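DnaJ homolog dnj-2 (Caenorhabditis elegans, PDB 2QSA) probably acts as a membrane-bound Hsp40-type co-chaperone of the DNAJC25 family, its J domain serving to stimulate the ATPase of an Hsp70 partner. Local coordinates at residues A7-C12 / Q97-R102; N16-L21 / E70-D75. One frame throughout, in Å; residues are numbered along the deposited sequence. Where two conformers were deposited one is given.

Contact 1. Residues A7-C12 / Q97-R102; sequences APELYC and QYYRLR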
ATOM      1  N   ALA A   7       9.008  -4.944   7.005  1.00 20.72           N
ATOM      2  CA  ALA A   7       8.771  -4.384   8.316  1.00 20.70           C
ATOM      3  C   ALA A   7       7.297  -4.023   8.449  1.00 21.30           C
ATOM      4  O   ALA A   7       6.754  -3.291   7.626  1.00 19.48           O
ATOM      5  CB  ALA A   7       9.686  -3.130   8.544  1.00 21.41           C
ATOM      6  N   PRO A   8       6.621  -4.534   9.498  1.00 22.01           N
ATOM      7  CA  PRO A   8       5.209  -4.182   9.761  1.00 21.79           C
ATOM      8  C   PRO A   8       4.918  -2.669   9.771  1.00 21.75           C
ATOM      9  O   PRO A   8       3.841  -2.230   9.347  1.00 22.21           O
ATOM     10  CB  PRO A   8       4.944  -4.817  11.151  1.00 23.25           C
ATOM     11  CG  PRO A   8       5.863  -6.006  11.160  1.00 23.09           C
ATOM     12  CD  PRO A   8       7.136  -5.530  10.473  1.00 22.74           C
ATOM     13  N   GLU A   9       5.861  -1.859  10.254  1.00 21.69           N
ATOM     14  CA  GLU A   9       5.589  -0.430  10.373  0.50 21.60           C
ATOM     15  C   GLU A   9       5.780   0.345   9.062  1.00 20.34           C
ATOM     16  O   GLU A   9       5.412   1.511   8.983  1.00 21.02           O
ATOM     17  CB  GLU A   9       6.389   0.211  11.506  0.50 22.20           C
ATOM     18  CG  GLU A   9       7.887   0.061  11.368  0.50 23.47           C
ATOM     19  CD  GLU A   9       8.427  -1.169  12.071  0.50 23.35           C
ATOM     20  OE1 GLU A   9       7.802  -2.250  11.996  0.50 22.18           O
ATOM     21  OE2 GLU A   9       9.494  -1.055  12.701  0.50 25.18           O
ATOM     22  N   LEU A  10       6.351  -0.281   8.034  1.00 19.11           N
ATOM     23  CA  LEU A  10       6.588   0.469   6.774  0.60 17.60           C
ATOM     24  C   LEU A  10       5.549   0.131   5.701  1.00 17.20           C
ATOM     25  O   LEU A  10       5.142  -1.017   5.561  1.00 16.50           O
ATOM     26  CB  LEU A  10       7.993   0.192   6.205  0.60 18.17           C
ATOM     27  CG  LEU A  10       9.206   0.411   7.123  0.60 16.43           C
ATOM     28  CD1 LEU A  10      10.485   0.012   6.397  0.60 17.27           C
ATOM     29  CD2 LEU A  10       9.280   1.833   7.579  0.60 17.56           C
ATOM     30  N   TYR A  11       5.150   1.152   4.935  1.00 16.99           N
ATOM     31  CA  TYR A  11       4.323   0.923   3.740  1.00 14.73           C
ATOM     32  C   TYR A  11       3.080   0.080   4.077  1.00 16.13           C
ATOM     33  O   TYR A  11       2.353   0.429   5.027  1.00 15.81           O
ATOM     34  CB  TYR A  11       5.202   0.273   2.653  1.00 15.77           C
ATOM     35  CG  TYR A  11       6.368   1.173   2.266  1.00 14.02           C
ATOM     36  CD1 TYR A  11       6.124   2.398   1.620  1.00 15.54           C
ATOM     37  CD2 TYR A  11       7.703   0.817   2.546  1.00 13.27           C
ATOM     38  CE1 TYR A  11       7.175   3.245   1.233  1.00 13.19           C
ATOM     39  CE2 TYR A  11       8.763   1.671   2.171  1.00 15.38           C
ATOM     40  CZ  TYR A  11       8.492   2.851   1.509  1.00 13.35           C
ATOM     41  OH  TYR A  11       9.529   3.672   1.141  1.00 13.72           O
ATOM     42  N   CYS A  12       2.821  -0.986   3.302  1.00 15.25           N
ATOM     43  CA  CYS A  12       1.623  -1.824   3.546  1.00 14.43           C
ATOM     44  C   CYS A  12       1.897  -2.962   4.551  1.00 14.56           C
ATOM     45  O   CYS A  12       1.147  -3.958   4.575  1.00 14.99           O
ATOM     46  CB  CYS A  12       1.079  -2.410   2.225  1.00 15.42           C
ATOM     47  SG  CYS A  12       0.593  -1.056   1.096  1.00 16.31           S
ATOM     48  N   GLN A  97      14.475   6.472   4.218  1.00 19.22           N
ATOM     49  CA  GLN A  97      13.770   6.996   3.033  1.00 21.06           C
ATOM     50  C   GLN A  97      12.264   7.081   3.287  1.00 21.73           C
ATOM     51  O   GLN A  97      11.630   8.034   2.855  1.00 23.40           O
ATOM     52  CB  GLN A  97      14.015   6.156   1.787  1.00 20.30           C
ATOM     53  CG  GLN A  97      15.515   6.062   1.329  1.00 22.98           C
ATOM     54  CD  GLN A  97      16.192   7.407   1.123  1.00 27.78           C
ATOM     55  OE1 GLN A  97      15.574   8.389   0.702  1.00 27.30           O
ATOM     56  NE2 GLN A  97      17.493   7.446   1.410  1.00 31.01           N
ATOM     57  N   TYR A  98      11.717   6.080   3.974  1.00 21.11           N
ATOM     58  CA  TYR A  98      10.279   6.077   4.306  1.00 22.03           C
ATOM     59  C   TYR A  98       9.938   7.292   5.183  1.00 22.75           C
ATOM     60  O   TYR A  98       9.048   8.110   4.864  1.00 20.88           O
ATOM     61  CB  TYR A  98       9.916   4.782   5.024  1.00 21.45           C
ATOM     62  CG  TYR A  98       8.471   4.714   5.494  1.00 19.77           C
ATOM     63  CD1 TYR A  98       7.439   4.457   4.591  1.00 17.82           C
ATOM     64  CD2 TYR A  98       8.144   4.876   6.831  1.00 21.46           C
ATOM     65  CE1 TYR A  98       6.153   4.344   4.988  1.00 17.63           C
ATOM     66  CE2 TYR A  98       6.810   4.805   7.254  1.00 20.68           C
ATOM     67  CZ  TYR A  98       5.832   4.526   6.318  1.00 21.08           C
ATOM     68  OH  TYR A  98       4.520   4.456   6.714  1.00 20.56           O
ATOM     69  N   TYR A  99      10.655   7.424   6.295  1.00 22.80           N
ATOM     70  CA  TYR A  99      10.369   8.537   7.204  1.00 25.75           C
ATOM     71  C   TYR A  99      10.726   9.927   6.663  1.00 26.61           C
ATOM     72  O   TYR A  99       9.971  10.897   6.907  1.00 28.83           O
ATOM     73  CB  TYR A  99      10.930   8.245   8.607  1.00 24.42           C
ATOM     74  CG  TYR A  99      10.185   7.138   9.318  1.00 26.09           C
ATOM     75  CD1 TYR A  99       8.846   7.303   9.727  1.00 27.21           C
ATOM     76  CD2 TYR A  99      10.785   5.917   9.573  1.00 24.86           C
ATOM     77  CE1 TYR A  99       8.135   6.257  10.387  1.00 25.52           C
ATOM     78  CE2 TYR A  99      10.094   4.876  10.226  1.00 24.91           C
ATOM     79  CZ  TYR A  99       8.771   5.058  10.640  1.00 25.06           C
ATOM     80  OH  TYR A  99       8.126   4.019  11.287  1.00 27.39           O
ATOM     81  N   ARG A 100      11.812  10.043   5.893  1.00 27.50           N
ATOM     82  CA  ARG A 100      12.223  11.323   5.273  1.00 29.51           C
ATOM     83  C   ARG A 100      11.131  11.910   4.374  1.00 30.59           C
ATOM     84  O   ARG A 100      10.874  13.123   4.356  1.00 28.93           O
ATOM     85  CB  ARG A 100      13.466  11.140   4.398  1.00 29.36           C
ATOM     86  CG  ARG A 100      14.094  12.466   3.932  1.00 31.56           C
ATOM     87  CD  ARG A 100      15.047  12.311   2.752  1.00 32.20           C
ATOM     88  NE  ARG A 100      14.326  11.863   1.565  1.00 38.11           N
ATOM     89  CZ  ARG A 100      13.655  12.658   0.719  1.00 38.47           C
ATOM     90  NH1 ARG A 100      13.603  13.985   0.880  1.00 39.88           N
ATOM     91  NH2 ARG A 100      13.036  12.116  -0.311  1.00 36.56           N
ATOM     92  N   LEU A 101      10.520  11.039   3.585  1.00 31.52           N
ATOM     93  CA  LEU A 101       9.525  11.482   2.634  0.60 33.16           C
ATOM     94  C   LEU A 101       8.313  12.002   3.357  1.00 34.06           C
ATOM     95  O   LEU A 101       7.687  12.971   2.910  1.00 35.23           O
ATOM     96  CB  LEU A 101       9.119  10.346   1.707  0.60 32.12           C
ATOM     97  CG  LEU A 101       9.524  10.538   0.265  0.60 32.67           C
ATOM     98  CD1 LEU A 101       8.706   9.567  -0.564  0.60 27.59           C
ATOM     99  CD2 LEU A 101       9.251  11.982  -0.186  0.60 29.83           C
ATOM    100  N   ARG A 102       7.993  11.369   4.478  1.00 35.46           N
ATOM    101  CA  ARG A 102       6.816  11.738   5.270  1.00 37.33           C
ATOM    102  C   ARG A 102       7.053  12.938   6.172  1.00 38.38           C
ATOM    103  O   ARG A 102       6.526  14.016   5.879  1.00 40.16           O
ATOM    104  CB  ARG A 102       6.304  10.542   6.055  1.00 37.10           C
ATOM    105  CG  ARG A 102       5.928   9.397   5.110  1.00 38.10           C
ATOM    106  CD  ARG A 102       5.843   8.080   5.849  1.00 40.98           C
ATOM    107  NE  ARG A 102       4.702   8.059   6.755  1.00 40.10           N
ATOM    108  CZ  ARG A 102       3.443   7.882   6.359  1.00 42.49           C
ATOM    109  NH1 ARG A 102       3.147   7.697   5.068  1.00 42.28           N
ATOM    110  NH2 ARG A 102       2.469   7.883   7.261  1.00 43.32           N
TER
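The ring of Tyr98 lies between two covers: CA of Leu10 sits over one face, 4.3 Å from the ring centroid in a CH-pi contact, and CD of Arg102, from its own segment, lies over the opposite face toward the rim. Its edge is turned to the face of Tyr11, a T-shaped pair with centroids 4.8 Å apart and planes at 71°; CD1 of Tyr98 does the touching, 3.6 Å from CE1 of Tyr11. CD2 of Tyr98 lies over the centre of one face of Tyr99. With CG anti to the backbone N (chi1 176°), the Tyr98 ring reaches from helix 91-101 to the loop 7-12. That loop, opened by a type I turn from Ala7 to Leu10, precedes the short first helix of the J domain, and the contact fastens it near the surface to the last helix of the chain. Tyr81 and Tyr84 of helix 75-86 also meet the Tyr11 ring. An alanine at Tyr98 is likely to leave the Tyr11 face without its edge-on partner and open a gap beside Leu10. A leucine suits its place in the loop, since in the conformer given CD2 of Leu10 lies beside both Tyr98 and Tyr99.

Contact 2. Residues N16-L21 / E70-D75; sequences NCYDVL and ETLKDD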
ATOM      1  N   ASN A  16       2.467  -6.860   0.426  1.00 13.25           N
ATOM      2  CA  ASN A  16       3.102  -6.085  -0.665  1.00 14.42           C
ATOM      3  C   ASN A  16       2.048  -5.121  -1.248  1.00 13.60           C
ATOM      4  O   ASN A  16       0.893  -5.511  -1.533  1.00 13.90           O
ATOM      5  CB  ASN A  16       3.594  -7.105  -1.707  1.00 15.71           C
ATOM      6  CG  ASN A  16       4.188  -6.449  -2.947  1.00 18.41           C
ATOM      7  OD1 ASN A  16       3.657  -5.477  -3.478  1.00 19.34           O
ATOM      8  ND2 ASN A  16       5.268  -7.031  -3.448  1.00 17.57           N
ATOM      9  N   CYS A  17       2.363  -3.817  -1.321  1.00 15.05           N
ATOM     10  CA  CYS A  17       1.339  -2.829  -1.765  1.00 14.18           C
ATOM     11  C   CYS A  17       0.805  -3.101  -3.197  1.00 14.78           C
ATOM     12  O   CYS A  17      -0.376  -2.785  -3.492  1.00 14.59           O
ATOM     13  CB  CYS A  17       1.896  -1.387  -1.733  1.00 15.27           C
ATOM     14  SG  CYS A  17       2.349  -0.761  -0.111  1.00 16.06           S
ATOM     15  N   TYR A  18       1.677  -3.615  -4.080  1.00 14.31           N
ATOM     16  CA  TYR A  18       1.162  -4.021  -5.422  1.00 14.72           C
ATOM     17  C   TYR A  18       0.076  -5.101  -5.252  1.00 15.45           C
ATOM     18  O   TYR A  18      -0.970  -5.033  -5.907  1.00 16.42           O
ATOM     19  CB  TYR A  18       2.265  -4.566  -6.289  1.00 15.61           C
ATOM     20  CG  TYR A  18       3.278  -3.563  -6.720  1.00 15.22           C
ATOM     21  CD1 TYR A  18       3.041  -2.717  -7.832  1.00 16.62           C
ATOM     22  CD2 TYR A  18       4.490  -3.443  -6.041  1.00 14.22           C
ATOM     23  CE1 TYR A  18       4.034  -1.805  -8.274  1.00 16.94           C
ATOM     24  CE2 TYR A  18       5.504  -2.541  -6.483  1.00 17.08           C
ATOM     25  CZ  TYR A  18       5.243  -1.711  -7.586  1.00 17.25           C
ATOM     26  OH  TYR A  18       6.223  -0.834  -8.022  1.00 17.55           O
ATOM     27  N   ASP A  19       0.319  -6.083  -4.388  1.00 15.19           N
ATOM     28  CA  ASP A  19      -0.675  -7.160  -4.176  1.00 17.06           C
ATOM     29  C   ASP A  19      -1.952  -6.624  -3.552  1.00 16.05           C
ATOM     30  O   ASP A  19      -3.032  -7.084  -3.883  1.00 15.65           O
ATOM     31  CB  ASP A  19      -0.117  -8.243  -3.262  1.00 16.45           C
ATOM     32  CG  ASP A  19       1.068  -8.992  -3.885  1.00 22.14           C
ATOM     33  OD1 ASP A  19       1.258  -8.918  -5.094  1.00 26.20           O
ATOM     34  OD2 ASP A  19       1.751  -9.725  -3.125  1.00 29.85           O
ATOM     35  N   VAL A  20      -1.806  -5.653  -2.639  1.00 14.34           N
ATOM     36  CA  VAL A  20      -2.988  -5.062  -2.007  1.00 15.30           C
ATOM     37  C   VAL A  20      -4.001  -4.519  -3.032  1.00 15.77           C
ATOM     38  O   VAL A  20      -5.212  -4.695  -2.888  1.00 14.93           O
ATOM     39  CB  VAL A  20      -2.595  -3.916  -1.000  1.00 15.02           C
ATOM     40  CG1 VAL A  20      -3.847  -3.159  -0.512  1.00 14.76           C
ATOM     41  CG2 VAL A  20      -1.832  -4.507   0.199  1.00 14.16           C
ATOM     42  N   LEU A  21      -3.472  -3.860  -4.060  1.00 14.56           N
ATOM     43  CA  LEU A  21      -4.303  -3.328  -5.128  1.00 16.50           C
ATOM     44  C   LEU A  21      -4.489  -4.263  -6.323  1.00 16.81           C
ATOM     45  O   LEU A  21      -5.141  -3.883  -7.300  1.00 16.37           O
ATOM     46  CB  LEU A  21      -3.734  -1.972  -5.572  1.00 15.79           C
ATOM     47  CG  LEU A  21      -3.741  -0.896  -4.459  1.00 17.80           C
ATOM     48  CD1 LEU A  21      -3.123   0.422  -5.018  1.00 19.60           C
ATOM     49  CD2 LEU A  21      -5.157  -0.608  -3.954  1.00 16.11           C
ATOM     50  N   GLU A  70      -1.239   5.491  -2.026  1.00 15.82           N
ATOM     51  CA  GLU A  70      -0.332   6.607  -1.733  0.60 17.54           C
ATOM     52  C   GLU A  70       1.120   6.245  -2.008  1.00 17.61           C
ATOM     53  O   GLU A  70       1.878   7.066  -2.514  1.00 18.09           O
ATOM     54  CB  GLU A  70      -0.533   7.085  -0.300  0.60 18.04           C
ATOM     55  CG  GLU A  70      -1.906   7.721  -0.097  0.60 17.43           C
ATOM     56  CD  GLU A  70      -2.313   7.883   1.374  0.60 20.95           C
ATOM     57  OE1 GLU A  70      -1.491   7.536   2.259  0.60 27.94           O
ATOM     58  OE2 GLU A  70      -3.459   8.361   1.649  0.60 20.25           O
ATOM     59  N   THR A  71       1.495   5.006  -1.689  1.00 15.10           N
ATOM     60  CA  THR A  71       2.864   4.537  -1.899  1.00 15.93           C
ATOM     61  C   THR A  71       3.173   4.404  -3.384  1.00 16.01           C
ATOM     62  O   THR A  71       4.285   4.748  -3.807  1.00 17.08           O
ATOM     63  CB  THR A  71       3.020   3.170  -1.234  1.00 15.98           C
ATOM     64  OG1 THR A  71       2.771   3.345   0.188  1.00 16.91           O
ATOM     65  CG2 THR A  71       4.422   2.556  -1.491  1.00 15.86           C
ATOM     66  N   LEU A  72       2.202   3.919  -4.162  1.00 14.41           N
ATOM     67  CA  LEU A  72       2.503   3.579  -5.550  1.00 14.68           C
ATOM     68  C   LEU A  72       2.226   4.733  -6.514  1.00 15.64           C
ATOM     69  O   LEU A  72       2.775   4.752  -7.620  1.00 17.57           O
ATOM     70  CB  LEU A  72       1.769   2.322  -5.988  1.00 14.37           C
ATOM     71  CG  LEU A  72       2.166   1.063  -5.189  1.00 13.60           C
ATOM     72  CD1 LEU A  72       1.255  -0.113  -5.598  1.00 17.27           C
ATOM     73  CD2 LEU A  72       3.644   0.769  -5.441  1.00 15.38           C
ATOM     74  N   LYS A  73       1.356   5.664  -6.129  1.00 16.07           N
ATOM     75  CA  LYS A  73       0.951   6.753  -7.050  0.50 17.32           C
ATOM     76  C   LYS A  73       1.970   7.886  -7.079  1.00 18.51           C
ATOM     77  O   LYS A  73       2.078   8.612  -8.095  1.00 19.49           O
ATOM     78  CB  LYS A  73      -0.435   7.304  -6.670  0.50 17.05           C
ATOM     79  CG  LYS A  73      -0.990   8.394  -7.595  0.50 18.66           C
ATOM     80  CD  LYS A  73      -1.350   7.864  -8.969  0.50 17.80           C
ATOM     81  CE  LYS A  73      -2.258   8.845  -9.738  0.50 18.24           C
ATOM     82  NZ  LYS A  73      -1.719  10.240  -9.727  0.50 17.24           N
ATOM     83  N   ASP A  74       2.652   8.068  -5.939  1.00 18.89           N
ATOM     84  CA  ASP A  74       3.683   9.092  -5.823  0.60 20.39           C
ATOM     85  C   ASP A  74       5.003   8.564  -6.382  1.00 20.69           C
ATOM     86  O   ASP A  74       5.532   7.557  -5.924  1.00 21.40           O
ATOM     87  CB  ASP A  74       3.874   9.505  -4.364  0.60 21.15           C
ATOM     88  CG  ASP A  74       4.860  10.641  -4.222  0.60 23.10           C
ATOM     89  OD1 ASP A  74       4.489  11.770  -4.634  0.60 25.92           O
ATOM     90  OD2 ASP A  74       5.993  10.413  -3.725  0.60 22.27           O
ATOM     91  N   ASP A  75       5.549   9.250  -7.385  1.00 21.27           N
ATOM     92  CA  ASP A  75       6.771   8.714  -8.046  1.00 21.23           C
ATOM     93  C   ASP A  75       7.962   8.434  -7.114  1.00 20.84           C
ATOM     94  O   ASP A  75       8.642   7.410  -7.244  1.00 19.31           O
ATOM     95  CB  ASP A  75       7.240   9.650  -9.154  1.00 22.15           C
ATOM     96  CG  ASP A  75       6.216   9.790 -10.265  1.00 24.46           C
ATOM     97  OD1 ASP A  75       5.169   9.120 -10.233  1.00 25.13           O
ATOM     98  OD2 ASP A  75       6.452  10.644 -11.136  1.00 29.85           O
TER
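Cys17 and Tyr18 meet Thr71 and Leu72 where the short helix 17-20 packs on the end of helix 52-73. Asn16 is the N-cap of helix 17-20: its OD1 accepts a weak bond from Tyr18 N, 2.8 Å long but bent to 127°, a task for which a short amide side chain is well suited. Cys17 follows, CB pointing to the other segment and packing on CD1 of Leu72. Its SG, joined to Cys12 in a disulfide, rests 4.1 Å from OG1 of Thr71, whose hydroxyl is hydrogen-bonded to Thr67 O within its own helix; a cysteine is small enough to sit there while bonding to Cys12. CD2 of Leu72 stands over one face of Tyr18, 3.9 Å from the ring centroid and 19° off the normal, a CH-pi contact; CZ of Tyr18 is its nearest ring atom. With CG beside the backbone N (chi1 -68°), the tyrosine offers this flat face while its OH still reaches a hydrogen bond with Asp82 of helix 75-86. Leu21 closes the segment, its CD1 4.4 Å from CD1 of Leu72. A leucine suits the facing position, since the fork of Leu72 puts CD2 on the tyrosine face and CD1 among Cys17, Tyr18 and Leu21; Leu33 of helix 30-43 and Tyr81 of helix 75-86 also touch it. This is core packing of the all-helical J domain. No hydrogen bond crosses between the segments, so their direct contact rests on apolar and CH-pi packing, while the buried hydroxyls of Tyr18 and Thr71 find their polar partners beyond it.

In the fold
From the N terminus, the chain enters contact 1 in the loop 7-12 and, a few residues on, contact 2 at helix 17-20. It then runs through helix 30-43 and most of helix 52-73 before 70-75 closes the inner loop of 48 residues. Helix 75-86 follows, and 97-102 on helix 91-101 closes the outer loop of 84, so the two closures are nested rather than crossed. Contact 2 lies in the core and joins the first helix to the end of the long one, whereas contact 1, about 12 Å away between centres, draws both chain ends together nearer the surface. The Cys12-Cys17 disulfide ties 7-12 to 16-21 covalently, and Tyr11 packs against Thr71.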